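Long-range contacts in endoglucanase (Clostridium thermocellum, PDB 2C4X), which probably degrades cellulose as part of the cellulosome, this C-terminal fragment joining a PKD domain to a CBM44 carbohydrate-binding module that recognises beta-glucan chains and xyloglucan: residues G117-T121 and E145-A150; L138-S144 and G241-V247. The protein carries 1 engineered substitution. One frame throughout, in Å; residues are numbered along the deposited sequence.

Interaction 1: G117-T121 and E145-A150; sequences GTNAT and EGEGTA
T118 and T149 form an antiparallel hydrogen-bonded pair whose two backbone bonds are both fairly straight: T118 N gives to T149 O at 2.9 Å (162° at the hydrogen) and T149 N returns to T118 O at 3.1 Å. The same T118 O also receives a CA-H...O contact from G148 CA at 3.3 Å. Next along is the non-hydrogen-bonded pair G117 and A150, with CA atoms 4.0 Å apart. A third backbone bond, E145 N to N119 O, is short at 2.7 Å and close to linear (172°). G146 N, just beyond, is buried and finds no partner in the model.

Apolar contact is small. A120 CB meets A150 CB at 4.1 Å, and both methyl groups face strand 137-145, A120 touching V142 and S144, A150 touching W140 and V142. The E145 side chain crosses that of N119 obliquely, E145 CB being 3.6 Å from N119 O, and a bend at chi2 (-66°) then carries the carboxylate away from N119.

Both chains turn a corner here, at 118-119 and 146-147, each passing from one sheet to the other: paired crossings at the edge of the CBM44 beta-sandwich.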
# COMPACT_ATOMS: atom_id res chain seq x y z
N GLY A 117 25.71 8.76 -6.09
CA GLY A 117 26.37 7.67 -5.41
C GLY A 117 27.85 7.89 -5.27
O GLY A 117 28.42 8.76 -5.93
N THR A 118 28.46 7.10 -4.40
CA THR A 118 29.88 7.16 -4.14
C THR A 118 30.39 5.71 -4.14
O THR A 118 29.80 4.85 -3.48
CB THR A 118 30.19 7.94 -2.83
OG1 THR A 118 31.61 8.02 -2.63
CG2 THR A 118 29.54 7.29 -1.61
N ASN A 119 31.45 5.46 -4.90
CA ASN A 119 31.92 4.11 -5.22
C ASN A 119 30.84 3.29 -5.93
O ASN A 119 30.92 2.06 -6.01
CB ASN A 119 32.43 3.39 -3.96
CG ASN A 119 33.86 2.93 -4.09
OD1 ASN A 119 34.33 2.11 -3.31
ND2 ASN A 119 34.57 3.48 -5.07
N ALA A 120 29.82 4.00 -6.42
CA ALA A 120 28.71 3.43 -7.17
C ALA A 120 28.09 4.50 -8.07
O ALA A 120 28.09 5.69 -7.72
CB ALA A 120 27.64 2.86 -6.24
N THR A 121 27.58 4.08 -9.22
CA THR A 121 26.89 4.97 -10.14
C THR A 121 25.52 4.38 -10.46
O THR A 121 25.39 3.19 -10.76
CB THR A 121 27.70 5.19 -11.44
OG1 THR A 121 29.04 5.58 -11.12
CG2 THR A 121 27.05 6.28 -12.30
N GLU A 145 31.44 -0.18 -7.44
CA GLU A 145 32.85 -0.45 -7.62
C GLU A 145 33.46 -1.02 -6.34
O GLU A 145 34.67 -1.27 -6.28
CB GLU A 145 33.56 0.82 -8.08
CG GLU A 145 33.05 1.36 -9.41
CD GLU A 145 33.35 0.42 -10.58
OE1 GLU A 145 34.54 0.08 -10.79
OE2 GLU A 145 32.40 0.02 -11.28
N GLY A 146 32.62 -1.22 -5.33
CA GLY A 146 33.06 -1.75 -4.05
C GLY A 146 32.15 -1.29 -2.94
O GLY A 146 30.94 -1.11 -3.15
N GLU A 147 32.72 -1.08 -1.75
CA GLU A 147 31.97 -0.54 -0.62
C GLU A 147 31.58 0.91 -0.88
O GLU A 147 32.42 1.80 -0.97
CB GLU A 147 32.76 -0.67 0.69
CG GLU A 147 32.95 -2.12 1.16
CD GLU A 147 33.97 -2.26 2.28
OE1 GLU A 147 34.06 -1.34 3.12
OE2 GLU A 147 34.67 -3.29 2.32
N GLY A 148 30.28 1.13 -1.01
CA GLY A 148 29.78 2.46 -1.25
C GLY A 148 28.29 2.56 -1.03
O GLY A 148 27.66 1.69 -0.43
N THR A 149 27.73 3.64 -1.56
CA THR A 149 26.34 3.99 -1.35
C THR A 149 25.79 4.53 -2.67
O THR A 149 26.50 5.19 -3.41
CB THR A 149 26.22 5.06 -0.24
OG1 THR A 149 26.99 4.67 0.91
CG2 THR A 149 24.83 5.19 0.20
N ALA A 150 24.52 4.22 -2.96
CA ALA A 150 23.83 4.80 -4.11
C ALA A 150 22.45 5.27 -3.68
O ALA A 150 21.81 4.62 -2.86
CB ALA A 150 23.74 3.78 -5.27

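Interaction 2: L138-S144 and G241-V247; sequences LKWTVTS and GEFTIYV
The F243 ring carries V142 on one face: V142 CB stands 3.9 Å from the ring centroid and 26° off its normal, a CH-pi contact displaced toward the rim, with F243 CZ the nearest ring atom. F243 CG occupies the position between the backbone N and the carbonyl carbon (chi1 58°), which swings the ring back toward the partner strand. At the ring's edge lie I245 CD1, in the plane, and S144 OG, near it; the hydrogen bond of S144 OG goes to D239 O. The indole of W140 has V142 CG2 over one face, offset toward the rim, while I245 CG2 reaches W140 CE3 obliquely at 3.8 Å. The Y246 ring is met obliquely by L138 O and by K139 CG, the latter 3.6 Å from Y246 CE2; the extended lysine runs alongside the tyrosine, and its NZ makes a salt bridge with E129.

The side chains alternate between the two faces of a pair of neighbouring antiparallel strands in one sheet of the beta-sandwich, the strand axes 4.6 Å apart at closest approach and 157° between directions. L138, W140, V142, F243, I245 and V247 turn inward, several touching strands 148-155 and 229-238 of the opposing sheet.

Eight backbone hydrogen bonds, two in each of the pairs L138-V247, W140-I245, V142-F243 and S144-G241, hold the register; W140 N to I245 O is the shortest at 2.7 Å. On the outer face, the hydroxyls T141 OG1 and T244 OG1 share a hydrogen bond of 3.0 Å. Beside them, E242 extends its carboxylate across T141, OE2 coming within 3.4 Å of T141 CG2.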
# COMPACT_ATOMS: atom_id res chain seq x y z
N LEU A 138 9.74 2.90 -12.03
CA LEU A 138 11.15 3.25 -12.25
C LEU A 138 12.01 2.00 -12.31
O LEU A 138 11.74 1.00 -11.63
CB LEU A 138 11.67 4.21 -11.17
CG LEU A 138 11.08 5.62 -11.12
CD1 LEU A 138 11.78 6.48 -10.07
CD2 LEU A 138 11.10 6.30 -12.49
N LYS A 139 13.05 2.07 -13.14
CA LYS A 139 14.05 1.03 -13.24
C LYS A 139 15.38 1.67 -12.90
O LYS A 139 15.86 2.55 -13.62
CB LYS A 139 14.05 0.43 -14.65
CG LYS A 139 15.09 -0.64 -14.89
CD LYS A 139 15.06 -1.07 -16.35
CE LYS A 139 16.24 -1.96 -16.69
NZ LYS A 139 16.17 -2.51 -18.08
N TRP A 140 15.97 1.22 -11.80
CA TRP A 140 17.16 1.85 -11.23
C TRP A 140 18.32 0.87 -11.29
O TRP A 140 18.33 -0.14 -10.58
CB TRP A 140 16.85 2.29 -9.80
CG TRP A 140 18.00 2.90 -8.99
CD1 TRP A 140 19.05 3.64 -9.45
CD2 TRP A 140 18.14 2.85 -7.56
NE1 TRP A 140 19.86 4.03 -8.39
CE2 TRP A 140 19.32 3.56 -7.22
CE3 TRP A 140 17.39 2.26 -6.53
CZ2 TRP A 140 19.77 3.69 -5.89
CZ3 TRP A 140 17.83 2.40 -5.20
CH2 TRP A 140 19.01 3.11 -4.90
N THR A 141 19.28 1.15 -12.17
CA THR A 141 20.42 0.26 -12.36
C THR A 141 21.67 0.85 -11.72
O THR A 141 22.09 1.95 -12.06
CB THR A 141 20.66 -0.05 -13.87
OG1 THR A 141 19.45 -0.52 -14.46
CG2 THR A 141 21.75 -1.11 -14.04
N VAL A 142 22.25 0.09 -10.79
CA VAL A 142 23.43 0.53 -10.04
C VAL A 142 24.64 -0.32 -10.40
O VAL A 142 24.58 -1.55 -10.39
CB VAL A 142 23.18 0.45 -8.51
CG1 VAL A 142 24.43 0.91 -7.73
CG2 VAL A 142 21.96 1.27 -8.11
N THR A 143 25.74 0.36 -10.71
CA THR A 143 27.03 -0.27 -10.91
C THR A 143 27.94 0.15 -9.76
O THR A 143 28.37 1.31 -9.68
CB THR A 143 27.65 0.13 -12.27
OG1 THR A 143 26.66 -0.04 -13.30
CG2 THR A 143 28.88 -0.73 -12.60
N SER A 144 28.20 -0.78 -8.84
CA SER A 144 29.07 -0.47 -7.72
C SER A 144 30.49 -0.94 -7.97
O SER A 144 30.71 -1.97 -8.62
CB SER A 144 28.52 -1.01 -6.39
OG SER A 144 28.53 -2.42 -6.35
N GLY A 241 29.85 -4.96 -8.83
CA GLY A 241 28.73 -5.61 -9.49
C GLY A 241 27.66 -4.66 -9.99
O GLY A 241 27.58 -3.51 -9.55
N GLU A 242 26.85 -5.14 -10.92
CA GLU A 242 25.74 -4.38 -11.47
C GLU A 242 24.42 -5.08 -11.11
O GLU A 242 24.30 -6.30 -11.23
CB GLU A 242 25.88 -4.23 -12.98
CG GLU A 242 24.89 -3.25 -13.62
CD GLU A 242 25.07 -3.13 -15.14
OE1 GLU A 242 25.70 -4.03 -15.74
OE2 GLU A 242 24.58 -2.14 -15.72
N PHE A 243 23.45 -4.29 -10.66
CA PHE A 243 22.14 -4.80 -10.26
C PHE A 243 21.02 -3.79 -10.55
O PHE A 243 21.27 -2.58 -10.64
CB PHE A 243 22.13 -5.21 -8.77
CG PHE A 243 22.51 -4.09 -7.82
CD1 PHE A 243 23.84 -3.83 -7.52
CD2 PHE A 243 21.52 -3.32 -7.21
CE1 PHE A 243 24.19 -2.80 -6.63
CE2 PHE A 243 21.86 -2.30 -6.33
CZ PHE A 243 23.20 -2.04 -6.04
N THR A 244 19.80 -4.29 -10.70
CA THR A 244 18.67 -3.44 -11.05
C THR A 244 17.53 -3.55 -10.05
O THR A 244 17.00 -4.64 -9.79
CB THR A 244 18.18 -3.70 -12.51
OG1 THR A 244 19.22 -3.34 -13.42
CG2 THR A 244 16.95 -2.85 -12.82
N ILE A 245 17.18 -2.40 -9.49
CA ILE A 245 16.07 -2.29 -8.55
C ILE A 245 14.91 -1.59 -9.25
O ILE A 245 15.12 -0.69 -10.06
CB ILE A 245 16.52 -1.52 -7.28
CG1 ILE A 245 17.39 -2.44 -6.40
CG2 ILE A 245 15.33 -0.98 -6.49
CD1 ILE A 245 18.35 -1.71 -5.51
N TYR A 246 13.69 -2.04 -8.96
CA TYR A 246 12.50 -1.39 -9.48
C TYR A 246 11.74 -0.72 -8.35
O TYR A 246 11.67 -1.24 -7.23
CB TYR A 246 11.60 -2.39 -10.22
CG TYR A 246 12.27 -3.02 -11.43
CD1 TYR A 246 13.10 -4.13 -11.29
CD2 TYR A 246 12.06 -2.50 -12.70
CE1 TYR A 246 13.72 -4.70 -12.39
CE2 TYR A 246 12.68 -3.08 -13.81
CZ TYR A 246 13.50 -4.18 -13.65
OH TYR A 246 14.11 -4.76 -14.74
N VAL A 247 11.20 0.46 -8.64
CA VAL A 247 10.51 1.29 -7.65
C VAL A 247 9.23 1.82 -8.27
O VAL A 247 9.24 2.34 -9.38
CB VAL A 247 11.38 2.50 -7.19
CG1 VAL A 247 10.64 3.33 -6.15
CG2 VAL A 247 12.74 2.04 -6.66

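Interactions 1 and 2 have centres 12 Å apart and are linked by strand 137-145, which lies between 120-127 and 241-251 in one sheet, then continues through the 146-147 corner into strand 148-155 of the other. T121 O and T143 N, 2.8 Å apart, make a probable hydrogen bond joining the two contacts within that first sheet. Between the sheets, A150 CB, on the opposing sheet, meets CG1 of the inward-facing V142 of interaction 2 at 3.8 Å. Interaction 1 is remote from the annotated sites. Interaction 2 runs toward one calcium ion, about 9 Å from the L138 side chain; that calcium site includes R136, two residues before L138, and D248, next after V247.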